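Local coordinates for CELL division control protein 6 (Pyrobaculum aerophilum, PDB 1FNN), which probably helps regulate the initiation of DNA replication as an ATP-hydrolysing AAA+ protein of the Cdc6/Cdc18 family, at residues T88-E93 with S143-L148; A114-H119 with L125-V130; L292-I297 with I366-E371; V298-I303 with E315-I320. One frame throughout, in Å; residues are numbered along the deposited sequence.

Contact 1 of 4, residues T88-E93 with S143-L148; sequences TAIIGE and STFIRL
I90 is the first residue of 88-93 to meet 143-148, and it does so through its CG2 branch, against the far end of the F145 ring. The separation is 3.8 Å from I90 CG2 to F145 CZ and 3.9 Å from I90 CG2 to F145 CE1, so the methyl spans that ring bond and reaches it obliquely. With chi1 at -66°, CG1 of I90 takes the place beside the backbone N and leaves CG2 anti to it, and this turns CG2, the nearer branch, to the ring. The other arm stays farther off, I90 CD1 lying 4.7 Å from F145 CE1. I90 also rests on I79 of strand 75-80 and on L137, which puts it between strand 75-80 and helix 139-148. One residue on, I91 adds a lighter touch: its CD1 stands 4.4 Å from F145 CZ, at the ring edge and near the ring plane. The same side chain packs on L116 of helix 109-122. Beyond it the helix turns from F145, and E93 forms a salt bridge with R96.

A single ring thus bridges the two helices, whose closest CA atoms, those of I91 and F145, are 9.9 Å apart. All three touching residues are buried and no hydrogen bond crosses between the segments. The I90 side chain lies about 10 Å from that of D132, a residue known to bind magnesium in this protein, though not bound to the metal here, at the end of strand 127-132. This is helix-helix packing on one face of the parallel sheet, as in the alpha/beta P-loop core of AAA+ ATPases.

Contact 2 of 4, residues A114-H119 with L125-V130; sequences ALLVEH and LYMFLV
This is apolar packing of a helix against the strand that follows it, inside the alpha/beta P-loop fold of the AAA+ domain. Strands 75-80 and 127-132 are parallel neighbours in the sheet, and helices 87-97 and 109-122 lie between them in the chain, which makes a beta-alpha-beta crossover with two helices. The contact joins the second helix to M127 of the returning strand and to L125 in the chain leading into it.

Its inner half is the pair L116 and M127. M127 runs extended as far as its sulfur, then bends at the last torsion (chi3 57°), and this brings the terminal methyl to the leucine fork: M127 CE is 4.5 Å from L116 CD2 and 4.6 Å from L116 CD1. The near-equal separations show the methyl facing both branches, while M127 SD stays 5.1 Å from L116 CD1. I94 of helix 87-97 touches both residues, so the pair packs on that helix, and M127 also on V77 of strand 75-80 and I160 of strand 160-166.

The outer half lies nearer the surface, where H119 and L125 have the closest CA atoms of the two segments, 7.6 Å apart. The imidazole of H119 turns from the strand, and its ND1 is hydrogen-bonded to R123 NH2. What faces L125 is chiefly the H119 backbone: L125 CD1 lies 3.8 Å from the carbonyl oxygen of H119, against 4.9 Å from H119 CB.

Contact 3 of 4, residues L292-I297 with I366-E371; sequences LFLLAI and ISIGTE
I366, near the end of strand 364-367, presses its CG2 methyl on the CG2 methyl of I297, 3.7 Å away. The two side chains cross at about a right angle, and I366 CG2 also lies 4.2 Å from I297 CD1. Both isoleucines keep CG2 anti to the backbone N (chi1 of I297 -70°), which turns these branches to each other. L339 of helix 332-344 touches I366 as well.

S367 points from the helix, in keeping with the alternation of an extended chain, and its backbone is hydrogen-bonded to E349. I368 then returns to the interface with the tip of its longer branch: I368 CD1 lies 3.9 Å from I297 CG2 and 4.0 Å from L294 CD1, wedged between residues on the same side of helix 288-304. L294 reaches it because its CG is anti to the backbone N (chi1 175°).

After I368 the chain leaves the helix. The amide of G369 is bonded to E349 OE1, the carbonyl of I368 accepts from R268 NE, and E371 forms a salt bridge with K272, so this turn also links to helix 264-274 of the lid region. All four residues that carry the packing are buried. A short antiparallel sheet laid against a helix, here through I366 at the end of the strand and I368 just past it, is characteristic of the winged-helix fold, in this protein the C-terminal domain.

Contact 4 of 4, residues V298-I303 with E315-I320; sequences VRSLKI and EESYKI
S300 lays its hydroxyl over the beta-carbon of S317, with S300 OG only 3.1 Å from S317 CB, a tight van der Waals approach. The two hydroxyl oxygens, S300 OG and S317 OG, are 3.5 Å apart, but the angle is poor and they are not bonded to each other. Instead, S317 OG is hydrogen-bonded to the carbonyl oxygen of A296; S300 OG is within bonding distance of that carbonyl and of D313 OD1, which would have to share its one proton if D313 is ionised. S317 reaches that carbonyl because its OG stands anti to the backbone N (chi1 176°), directed into the other helix. Small side chains allow the close approach: the CA atoms of S300 and S317 are 6.3 Å apart.

R299 contributes its root alone, R299 CB lying 3.9 Å from S317 OG. From there the chain runs extended from CG to NE and carries the guanidinium along to a salt bridge with E324, at the end of helix 311-324. On that helix the exposed pair K319 and E316 makes its own salt bridge: K319 NZ lies 3.1 Å from E316 OE2, reaching it on the syn side, 23° out of the carboxylate plane.

The contact is partly buried and joins two helices of the winged-helix domain, 288-304 and 311-324. Strand 309-310, in the link between them, touches S300 through I309. On other sides, V298 and L301 pack on helix 373-387, and Y318 meets helix 332-344 at L335.

How the contacts relate
The four contacts form two pairs in two domains, contacts 1 and 2 in the AAA+ core and contacts 3 and 4 in the winged helix, with the centres of contacts 1 and 3 about 52 Å apart. Contacts 1 and 2 merge through leucines and isoleucines: L148 CD2 and L116 CD2 are 3.9 Å apart, and F145 reaches L129. Contacts 3 and 4 share helix 288-304, V298 packing on I368 while A296 CB lies 3.5 Å from Y318 N. Contacts 1 to 3 are buried and held by apolar side chains, apart from a backbone carbonyl in contact 2. Contact 4, only partly buried, relies on serines, with ion pairs at its margins.

Contact 1 of 4, residues T88-E93 with S143-L148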
loop_
_atom_site.group_PDB
_atom_site.type_symbol
_atom_site.label_atom_id
_atom_site.label_comp_id
_atom_site.label_asym_id
_atom_site.label_seq_id
_atom_site.Cartn_x
_atom_site.Cartn_y
_atom_site.Cartn_z
ATOM N N THR A 88 -6.851 -10.987 -26.441
ATOM C CA THR A 88 -8.279 -10.986 -26.689
ATOM C C THR A 88 -9.048 -10.295 -25.573
ATOM O O THR A 88 -10.000 -9.567 -25.856
ATOM C CB THR A 88 -8.802 -12.434 -26.872
ATOM O OG1 THR A 88 -8.156 -12.961 -28.043
ATOM C CG2 THR A 88 -10.302 -12.470 -27.087
ATOM N N ALA A 89 -8.718 -10.586 -24.320
ATOM C CA ALA A 89 -9.377 -9.936 -23.196
ATOM C C ALA A 89 -9.106 -8.430 -23.212
ATOM O O ALA A 89 -10.010 -7.656 -22.921
ATOM C CB ALA A 89 -8.918 -10.547 -21.874
ATOM N N ILE A 90 -7.872 -8.009 -23.422
ATOM C CA ILE A 90 -7.512 -6.586 -23.398
ATOM C C ILE A 90 -8.105 -5.800 -24.557
ATOM O O ILE A 90 -8.736 -4.751 -24.380
ATOM C CB ILE A 90 -5.979 -6.426 -23.419
ATOM C CG1 ILE A 90 -5.384 -6.975 -22.123
ATOM C CG2 ILE A 90 -5.602 -4.949 -23.584
ATOM C CD1 ILE A 90 -3.912 -7.349 -22.250
ATOM N N ILE A 91 -7.947 -6.322 -25.785
ATOM C CA ILE A 91 -8.541 -5.639 -26.941
ATOM C C ILE A 91 -10.045 -5.551 -26.811
ATOM O O ILE A 91 -10.680 -4.560 -27.235
ATOM C CB ILE A 91 -8.098 -6.307 -28.264
ATOM C CG1 ILE A 91 -8.244 -5.324 -29.428
ATOM C CG2 ILE A 91 -8.881 -7.565 -28.552
ATOM C CD1 ILE A 91 -7.172 -4.251 -29.436
ATOM N N GLY A 92 -10.694 -6.590 -26.272
ATOM C CA GLY A 92 -12.109 -6.551 -25.988
ATOM C C GLY A 92 -12.486 -5.433 -25.016
ATOM O O GLY A 92 -13.512 -4.754 -25.195
ATOM N N GLU A 93 -11.712 -5.257 -23.935
ATOM C CA GLU A 93 -12.014 -4.198 -22.976
ATOM C C GLU A 93 -11.734 -2.820 -23.570
ATOM O O GLU A 93 -12.591 -1.931 -23.485
ATOM C CB GLU A 93 -11.268 -4.419 -21.657
ATOM C CG GLU A 93 -11.487 -3.317 -20.624
ATOM C CD GLU A 93 -12.942 -3.166 -20.211
ATOM O OE1 GLU A 93 -13.733 -4.059 -20.608
ATOM O OE2 GLU A 93 -13.279 -2.176 -19.505
ATOM N N SER A 143 4.660 -5.491 -25.454
ATOM C CA SER A 143 5.308 -4.900 -26.623
ATOM C C SER A 143 4.340 -4.484 -27.714
ATOM O O SER A 143 4.508 -3.440 -28.359
ATOM C CB SER A 143 6.353 -5.877 -27.215
ATOM O OG SER A 143 7.219 -6.178 -26.113
ATOM N N THR A 144 3.394 -5.357 -28.063
ATOM C CA THR A 144 2.381 -4.934 -29.042
ATOM C C THR A 144 1.831 -3.561 -28.672
ATOM O O THR A 144 1.864 -2.674 -29.526
ATOM C CB THR A 144 1.246 -5.957 -29.125
ATOM O OG1 THR A 144 1.830 -7.170 -29.622
ATOM C CG2 THR A 144 0.141 -5.485 -30.063
ATOM N N PHE A 145 1.344 -3.359 -27.443
ATOM C CA PHE A 145 0.738 -2.053 -27.131
ATOM C C PHE A 145 1.738 -0.939 -27.050
ATOM O O PHE A 145 1.505 0.162 -27.579
ATOM C CB PHE A 145 -0.113 -2.161 -25.845
ATOM C CG PHE A 145 -1.346 -2.980 -26.168
ATOM C CD1 PHE A 145 -1.468 -4.283 -25.775
ATOM C CD2 PHE A 145 -2.381 -2.395 -26.888
ATOM C CE1 PHE A 145 -2.589 -5.023 -26.074
ATOM C CE2 PHE A 145 -3.507 -3.131 -27.191
ATOM C CZ PHE A 145 -3.614 -4.442 -26.787
ATOM N N ILE A 146 2.933 -1.224 -26.529
ATOM C CA ILE A 146 3.995 -0.230 -26.525
ATOM C C ILE A 146 4.324 0.255 -27.920
ATOM O O ILE A 146 4.516 1.463 -28.087
ATOM C CB ILE A 146 5.293 -0.791 -25.869
ATOM C CG1 ILE A 146 5.030 -0.954 -24.369
ATOM C CG2 ILE A 146 6.465 0.143 -26.134
ATOM C CD1 ILE A 146 5.996 -1.873 -23.633
ATOM N N ARG A 147 4.377 -0.629 -28.906
ATOM C CA ARG A 147 4.759 -0.259 -30.262
ATOM C C ARG A 147 3.659 0.434 -31.049
ATOM O O ARG A 147 3.966 1.342 -31.832
ATOM C CB ARG A 147 5.220 -1.504 -31.047
ATOM C CG ARG A 147 6.591 -1.971 -30.578
ATOM C CD ARG A 147 6.961 -3.377 -31.043
ATOM N NE ARG A 147 8.376 -3.383 -31.357
ATOM C CZ ARG A 147 9.237 -4.243 -31.837
ATOM N NH1 ARG A 147 8.923 -5.483 -32.186
ATOM N NH2 ARG A 147 10.501 -3.841 -31.982
ATOM N N LEU A 148 2.408 0.164 -30.659
ATOM C CA LEU A 148 1.280 0.748 -31.379
ATOM C C LEU A 148 1.323 2.260 -31.358
ATOM O O LEU A 148 1.140 2.901 -32.391
ATOM C CB LEU A 148 -0.035 0.191 -30.830
ATOM C CG LEU A 148 -1.315 0.531 -31.601
ATOM C CD1 LEU A 148 -1.195 0.118 -33.068
ATOM C CD2 LEU A 148 -2.514 -0.168 -30.965
#

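Contact 2 of 4, residues A114-H119 with L125-V130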
loop_
_atom_site.group_PDB
_atom_site.type_symbol
_atom_site.label_atom_id
_atom_site.label_comp_id
_atom_site.label_asym_id
_atom_site.label_seq_id
_atom_site.Cartn_x
_atom_site.Cartn_y
_atom_site.Cartn_z
ATOM N N ALA A 114 -5.773 -3.872 -36.378
ATOM C CA ALA A 114 -6.167 -3.039 -37.531
ATOM C C ALA A 114 -7.519 -2.367 -37.259
ATOM O O ALA A 114 -7.710 -1.216 -37.663
ATOM C CB ALA A 114 -6.225 -3.951 -38.749
ATOM N N LEU A 115 -8.466 -3.102 -36.714
ATOM C CA LEU A 115 -9.784 -2.494 -36.389
ATOM C C LEU A 115 -9.663 -1.334 -35.401
ATOM O O LEU A 115 -10.193 -0.236 -35.579
ATOM C CB LEU A 115 -10.718 -3.564 -35.833
ATOM C CG LEU A 115 -12.171 -3.124 -35.513
ATOM C CD1 LEU A 115 -12.882 -2.593 -36.744
ATOM C CD2 LEU A 115 -12.944 -4.286 -34.910
ATOM N N LEU A 116 -8.844 -1.532 -34.373
ATOM C CA LEU A 116 -8.594 -0.490 -33.362
ATOM C C LEU A 116 -7.908 0.684 -33.994
ATOM O O LEU A 116 -8.297 1.851 -33.822
ATOM C CB LEU A 116 -7.798 -1.092 -32.170
ATOM C CG LEU A 116 -7.222 -0.009 -31.225
ATOM C CD1 LEU A 116 -8.376 0.768 -30.598
ATOM C CD2 LEU A 116 -6.297 -0.641 -30.199
ATOM N N VAL A 117 -6.926 0.439 -34.881
ATOM C CA VAL A 117 -6.329 1.589 -35.593
ATOM C C VAL A 117 -7.342 2.308 -36.450
ATOM O O VAL A 117 -7.385 3.540 -36.554
ATOM C CB VAL A 117 -5.128 1.088 -36.439
ATOM C CG1 VAL A 117 -4.656 2.138 -37.416
ATOM C CG2 VAL A 117 -4.002 0.661 -35.495
ATOM N N GLU A 118 -8.148 1.561 -37.226
ATOM C CA GLU A 118 -9.153 2.217 -38.093
ATOM C C GLU A 118 -10.102 3.114 -37.319
ATOM O O GLU A 118 -10.388 4.301 -37.632
ATOM C CB GLU A 118 -9.950 1.085 -38.789
ATOM C CG GLU A 118 -11.091 1.661 -39.643
ATOM C CD GLU A 118 -12.109 0.577 -39.957
ATOM O OE1 GLU A 118 -11.728 -0.466 -40.525
ATOM O OE2 GLU A 118 -13.303 0.748 -39.642
ATOM N N HIS A 119 -10.616 2.573 -36.206
ATOM C CA HIS A 119 -11.538 3.386 -35.388
ATOM C C HIS A 119 -10.856 4.621 -34.825
ATOM O O HIS A 119 -11.408 5.728 -34.919
ATOM C CB HIS A 119 -12.170 2.530 -34.286
ATOM C CG HIS A 119 -13.434 1.846 -34.705
ATOM N ND1 HIS A 119 -14.683 2.343 -34.375
ATOM C CD2 HIS A 119 -13.638 0.708 -35.426
ATOM C CE1 HIS A 119 -15.603 1.531 -34.880
ATOM N NE2 HIS A 119 -14.999 0.539 -35.518
ATOM N N LEU A 125 -9.876 9.866 -32.816
ATOM C CA LEU A 125 -9.946 9.686 -31.374
ATOM C C LEU A 125 -8.512 9.739 -30.824
ATOM O O LEU A 125 -7.562 9.595 -31.586
ATOM C CB LEU A 125 -10.480 8.310 -30.976
ATOM C CG LEU A 125 -11.876 7.920 -31.480
ATOM C CD1 LEU A 125 -12.104 6.433 -31.250
ATOM C CD2 LEU A 125 -12.946 8.793 -30.857
ATOM N N TYR A 126 -8.421 10.033 -29.546
ATOM C CA TYR A 126 -7.130 10.080 -28.837
ATOM C C TYR A 126 -7.383 9.304 -27.536
ATOM O O TYR A 126 -8.366 9.560 -26.835
ATOM C CB TYR A 126 -6.721 11.534 -28.583
ATOM C CG TYR A 126 -6.430 12.322 -29.847
ATOM C CD1 TYR A 126 -7.415 13.124 -30.422
ATOM C CD2 TYR A 126 -5.182 12.263 -30.468
ATOM C CE1 TYR A 126 -7.179 13.848 -31.577
ATOM C CE2 TYR A 126 -4.917 12.974 -31.619
ATOM C CZ TYR A 126 -5.925 13.764 -32.164
ATOM O OH TYR A 126 -5.653 14.474 -33.310
ATOM N N MET A 127 -6.584 8.269 -27.346
ATOM C CA MET A 127 -6.683 7.339 -26.247
ATOM C C MET A 127 -5.514 7.500 -25.257
ATOM O O MET A 127 -4.351 7.412 -25.646
ATOM C CB MET A 127 -6.660 5.913 -26.840
ATOM C CG MET A 127 -6.692 4.842 -25.787
ATOM S SD MET A 127 -6.985 3.172 -26.283
ATOM C CE MET A 127 -5.673 2.842 -27.459
ATOM N N PHE A 128 -5.854 7.742 -24.003
ATOM C CA PHE A 128 -4.873 7.630 -22.908
ATOM C C PHE A 128 -5.071 6.216 -22.335
ATOM O O PHE A 128 -6.024 5.966 -21.595
ATOM C CB PHE A 128 -5.142 8.706 -21.877
ATOM C CG PHE A 128 -4.459 8.665 -20.549
ATOM C CD1 PHE A 128 -5.055 9.287 -19.469
ATOM C CD2 PHE A 128 -3.244 8.031 -20.347
ATOM C CE1 PHE A 128 -4.459 9.279 -18.210
ATOM C CE2 PHE A 128 -2.643 8.016 -19.097
ATOM C CZ PHE A 128 -3.253 8.641 -18.026
ATOM N N LEU A 129 -4.188 5.318 -22.706
ATOM C CA LEU A 129 -4.284 3.918 -22.352
ATOM C C LEU A 129 -3.398 3.570 -21.161
ATOM O O LEU A 129 -2.226 3.954 -21.066
ATOM C CB LEU A 129 -3.910 3.093 -23.587
ATOM C CG LEU A 129 -3.881 1.569 -23.446
ATOM C CD1 LEU A 129 -5.275 0.999 -23.126
ATOM C CD2 LEU A 129 -3.305 0.930 -24.713
ATOM N N VAL A 130 -4.039 3.054 -20.110
ATOM C CA VAL A 130 -3.287 2.664 -18.928
ATOM C C VAL A 130 -3.305 1.132 -18.875
ATOM O O VAL A 130 -4.387 0.528 -18.810
ATOM C CB VAL A 130 -3.919 3.242 -17.636
ATOM C CG1 VAL A 130 -3.161 2.695 -16.433
ATOM C CG2 VAL A 130 -3.882 4.781 -17.651
#

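Contact 3 of 4, residues L292-I297 with I366-E371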
loop_
_atom_site.group_PDB
_atom_site.type_symbol
_atom_site.label_atom_id
_atom_site.label_comp_id
_atom_site.label_asym_id
_atom_site.label_seq_id
_atom_site.Cartn_x
_atom_site.Cartn_y
_atom_site.Cartn_z
ATOM N N LEU A 292 10.967 -12.200 29.832
ATOM C CA LEU A 292 10.445 -11.555 31.008
ATOM C C LEU A 292 10.187 -10.071 30.699
ATOM O O LEU A 292 9.168 -9.541 31.144
ATOM C CB LEU A 292 11.463 -11.661 32.193
ATOM C CG LEU A 292 11.622 -13.125 32.732
ATOM C CD1 LEU A 292 12.806 -13.200 33.715
ATOM C CD2 LEU A 292 10.341 -13.575 33.409
ATOM N N PHE A 293 11.110 -9.438 30.006
ATOM C CA PHE A 293 10.908 -8.032 29.648
ATOM C C PHE A 293 9.707 -7.917 28.646
ATOM O O PHE A 293 8.922 -7.006 28.847
ATOM C CB PHE A 293 12.154 -7.531 28.943
ATOM C CG PHE A 293 12.134 -6.022 28.772
ATOM C CD1 PHE A 293 11.940 -5.182 29.834
ATOM C CD2 PHE A 293 12.316 -5.504 27.494
ATOM C CE1 PHE A 293 11.921 -3.801 29.678
ATOM C CE2 PHE A 293 12.300 -4.116 27.319
ATOM C CZ PHE A 293 12.103 -3.278 28.405
ATOM N N LEU A 294 9.584 -8.837 27.700
ATOM C CA LEU A 294 8.431 -8.764 26.792
ATOM C C LEU A 294 7.151 -8.998 27.567
ATOM O O LEU A 294 6.180 -8.200 27.493
ATOM C CB LEU A 294 8.590 -9.778 25.657
ATOM C CG LEU A 294 7.382 -9.880 24.695
ATOM C CD1 LEU A 294 7.174 -8.534 23.978
ATOM C CD2 LEU A 294 7.657 -10.987 23.685
ATOM N N LEU A 295 7.164 -10.004 28.498
ATOM C CA LEU A 295 6.029 -10.150 29.395
ATOM C C LEU A 295 5.733 -8.871 30.139
ATOM O O LEU A 295 4.548 -8.476 30.325
ATOM C CB LEU A 295 6.207 -11.283 30.442
ATOM C CG LEU A 295 5.063 -11.545 31.398
ATOM C CD1 LEU A 295 3.731 -11.721 30.625
ATOM C CD2 LEU A 295 5.315 -12.855 32.162
ATOM N N ALA A 296 6.760 -8.139 30.591
ATOM C CA ALA A 296 6.513 -6.926 31.338
ATOM C C ALA A 296 5.787 -5.860 30.438
ATOM O O ALA A 296 5.098 -4.979 30.954
ATOM C CB ALA A 296 7.854 -6.307 31.731
ATOM N N ILE A 297 6.284 -5.693 29.236
ATOM C CA ILE A 297 5.708 -4.706 28.284
ATOM C C ILE A 297 4.250 -5.094 28.068
ATOM O O ILE A 297 3.338 -4.276 28.126
ATOM C CB ILE A 297 6.504 -4.758 26.975
ATOM C CG1 ILE A 297 7.925 -4.189 27.164
ATOM C CG2 ILE A 297 5.775 -3.974 25.863
ATOM C CD1 ILE A 297 8.820 -4.493 25.965
ATOM N N ILE A 366 6.779 2.449 23.699
ATOM C CA ILE A 366 6.697 1.082 23.188
ATOM C C ILE A 366 5.263 0.664 22.930
ATOM O O ILE A 366 4.364 0.808 23.774
ATOM C CB ILE A 366 7.284 0.106 24.257
ATOM C CG1 ILE A 366 8.740 0.495 24.608
ATOM C CG2 ILE A 366 7.280 -1.334 23.740
ATOM C CD1 ILE A 366 9.164 -0.240 25.894
ATOM N N SER A 367 5.099 -0.029 21.812
ATOM C CA SER A 367 3.770 -0.554 21.515
ATOM C C SER A 367 3.879 -1.975 21.028
ATOM O O SER A 367 4.906 -2.390 20.462
ATOM C CB SER A 367 3.171 0.305 20.342
ATOM O OG SER A 367 2.070 -0.455 19.814
ATOM N N ILE A 368 2.867 -2.765 21.213
ATOM C CA ILE A 368 2.761 -4.074 20.594
ATOM C C ILE A 368 1.466 -3.934 19.721
ATOM O O ILE A 368 0.367 -4.218 20.205
ATOM C CB ILE A 368 2.622 -5.228 21.575
ATOM C CG1 ILE A 368 3.987 -5.429 22.320
ATOM C CG2 ILE A 368 2.224 -6.529 20.907
ATOM C CD1 ILE A 368 3.770 -6.401 23.500
ATOM N N GLY A 369 1.660 -3.809 18.412
ATOM C CA GLY A 369 0.462 -3.594 17.572
ATOM C C GLY A 369 0.030 -4.813 16.781
ATOM O O GLY A 369 -1.079 -4.766 16.195
ATOM N N THR A 370 0.875 -5.846 16.711
ATOM C CA THR A 370 0.552 -6.970 15.837
ATOM C C THR A 370 -0.101 -8.199 16.449
ATOM O O THR A 370 -0.420 -9.133 15.688
ATOM C CB THR A 370 1.780 -7.379 15.000
ATOM O OG1 THR A 370 2.819 -7.942 15.856
ATOM C CG2 THR A 370 2.313 -6.128 14.295
ATOM N N GLU A 371 -0.289 -8.247 17.765
ATOM C CA GLU A 371 -0.887 -9.419 18.389
ATOM C C GLU A 371 -1.738 -9.092 19.591
ATOM O O GLU A 371 -1.297 -8.281 20.421
ATOM C CB GLU A 371 0.256 -10.284 18.980
ATOM C CG GLU A 371 0.860 -11.246 18.022
ATOM C CD GLU A 371 0.077 -12.475 17.645
ATOM O OE1 GLU A 371 -0.950 -12.836 18.236
ATOM O OE2 GLU A 371 0.566 -13.106 16.667
#

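Contact 4 of 4, residues V298-I303 with E315-I320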
loop_
_atom_site.group_PDB
_atom_site.type_symbol
_atom_site.label_atom_id
_atom_site.label_comp_id
_atom_site.label_asym_id
_atom_site.label_seq_id
_atom_site.Cartn_x
_atom_site.Cartn_y
_atom_site.Cartn_z
ATOM N N VAL A 298 3.942 -6.349 27.798
ATOM C CA VAL A 298 2.609 -6.876 27.725
ATOM C C VAL A 298 1.770 -6.508 28.940
ATOM O O VAL A 298 0.604 -6.051 28.785
ATOM C CB VAL A 298 2.566 -8.389 27.504
ATOM C CG1 VAL A 298 1.115 -8.900 27.671
ATOM C CG2 VAL A 298 3.107 -8.807 26.149
ATOM N N ARG A 299 2.274 -6.687 30.167
ATOM C CA ARG A 299 1.523 -6.317 31.368
ATOM C C ARG A 299 1.285 -4.830 31.555
ATOM O O ARG A 299 0.147 -4.391 31.924
ATOM C CB ARG A 299 2.191 -6.869 32.678
ATOM C CG ARG A 299 2.035 -8.386 32.705
ATOM C CD ARG A 299 2.171 -9.008 34.086
ATOM N NE ARG A 299 2.135 -10.475 33.959
ATOM C CZ ARG A 299 2.523 -11.290 34.938
ATOM N NH1 ARG A 299 2.960 -10.781 36.080
ATOM N NH2 ARG A 299 2.458 -12.602 34.738
ATOM N N SER A 300 2.220 -3.969 31.234
ATOM C CA SER A 300 2.017 -2.546 31.348
ATOM C C SER A 300 0.928 -2.095 30.305
ATOM O O SER A 300 0.253 -1.121 30.613
ATOM C CB SER A 300 3.236 -1.701 31.049
ATOM O OG SER A 300 4.359 -2.162 31.788
ATOM N N LEU A 301 0.976 -2.658 29.123
ATOM C CA LEU A 301 0.062 -2.234 28.040
ATOM C C LEU A 301 -1.354 -2.690 28.335
ATOM O O LEU A 301 -2.321 -1.944 28.135
ATOM C CB LEU A 301 0.539 -2.819 26.706
ATOM C CG LEU A 301 1.677 -2.115 25.986
ATOM C CD1 LEU A 301 2.171 -2.982 24.837
ATOM C CD2 LEU A 301 1.253 -0.712 25.478
ATOM N N LYS A 302 -1.540 -3.870 28.949
ATOM C CA LYS A 302 -2.813 -4.309 29.470
ATOM C C LYS A 302 -3.392 -3.362 30.509
ATOM O O LYS A 302 -4.607 -3.149 30.528
ATOM C CB LYS A 302 -2.726 -5.722 30.071
ATOM C CG LYS A 302 -2.791 -6.795 29.015
ATOM C CD LYS A 302 -2.183 -8.098 29.484
ATOM C CE LYS A 302 -3.080 -9.285 29.170
ATOM N NZ LYS A 302 -4.082 -9.440 30.278
ATOM N N ILE A 303 -2.564 -2.825 31.377
ATOM C CA ILE A 303 -2.939 -1.864 32.399
ATOM C C ILE A 303 -3.207 -0.498 31.779
ATOM O O ILE A 303 -4.139 0.199 32.184
ATOM C CB ILE A 303 -1.828 -1.741 33.460
ATOM C CG1 ILE A 303 -1.802 -3.029 34.308
ATOM C CG2 ILE A 303 -1.945 -0.532 34.368
ATOM C CD1 ILE A 303 -0.464 -3.260 34.989
ATOM N N GLU A 315 10.188 -1.107 32.500
ATOM C CA GLU A 315 11.248 -1.467 33.462
ATOM C C GLU A 315 10.702 -1.600 34.877
ATOM O O GLU A 315 10.853 -2.683 35.480
ATOM C CB GLU A 315 12.426 -0.491 33.432
ATOM C CG GLU A 315 13.454 -0.874 34.516
ATOM C CD GLU A 315 14.792 -0.196 34.334
ATOM O OE1 GLU A 315 14.817 0.863 33.689
ATOM O OE2 GLU A 315 15.834 -0.703 34.822
ATOM N N GLU A 316 9.772 -0.737 35.293
ATOM C CA GLU A 316 9.127 -0.952 36.590
ATOM C C GLU A 316 8.262 -2.184 36.591
ATOM O O GLU A 316 8.176 -2.954 37.567
ATOM C CB GLU A 316 8.376 0.294 37.080
ATOM C CG GLU A 316 9.347 1.378 37.545
ATOM C CD GLU A 316 10.373 0.850 38.557
ATOM O OE1 GLU A 316 9.990 0.086 39.478
ATOM O OE2 GLU A 316 11.571 1.201 38.413
ATOM N N SER A 317 7.579 -2.477 35.483
ATOM C CA SER A 317 6.780 -3.683 35.359
ATOM C C SER A 317 7.701 -4.920 35.441
ATOM O O SER A 317 7.285 -5.983 35.922
ATOM C CB SER A 317 6.051 -3.641 33.993
ATOM O OG SER A 317 5.331 -4.849 33.791
ATOM N N TYR A 318 8.819 -4.833 34.752
ATOM C CA TYR A 318 9.800 -5.899 34.625
ATOM C C TYR A 318 10.405 -6.276 35.997
ATOM O O TYR A 318 10.511 -7.457 36.320
ATOM C CB TYR A 318 10.898 -5.483 33.631
ATOM C CG TYR A 318 12.149 -6.366 33.656
ATOM C CD1 TYR A 318 12.226 -7.589 33.023
ATOM C CD2 TYR A 318 13.280 -5.929 34.355
ATOM C CE1 TYR A 318 13.364 -8.379 33.055
ATOM C CE2 TYR A 318 14.428 -6.714 34.395
ATOM C CZ TYR A 318 14.466 -7.912 33.759
ATOM O OH TYR A 318 15.636 -8.679 33.818
ATOM N N LYS A 319 10.643 -5.292 36.852
ATOM C CA LYS A 319 11.065 -5.625 38.237
ATOM C C LYS A 319 10.036 -6.447 38.984
ATOM O O LYS A 319 10.323 -7.470 39.643
ATOM C CB LYS A 319 11.364 -4.317 38.953
ATOM C CG LYS A 319 12.564 -3.607 38.339
ATOM C CD LYS A 319 12.747 -2.253 39.035
ATOM C CE LYS A 319 14.027 -1.626 38.505
ATOM N NZ LYS A 319 14.255 -0.240 38.998
ATOM N N ILE A 320 8.746 -6.110 38.830
ATOM C CA ILE A 320 7.678 -6.863 39.436
ATOM C C ILE A 320 7.611 -8.257 38.853
ATOM O O ILE A 320 7.439 -9.229 39.602
ATOM C CB ILE A 320 6.304 -6.150 39.260
ATOM C CG1 ILE A 320 6.345 -4.870 40.098
ATOM C CG2 ILE A 320 5.132 -7.046 39.647
ATOM C CD1 ILE A 320 5.236 -3.880 39.787
#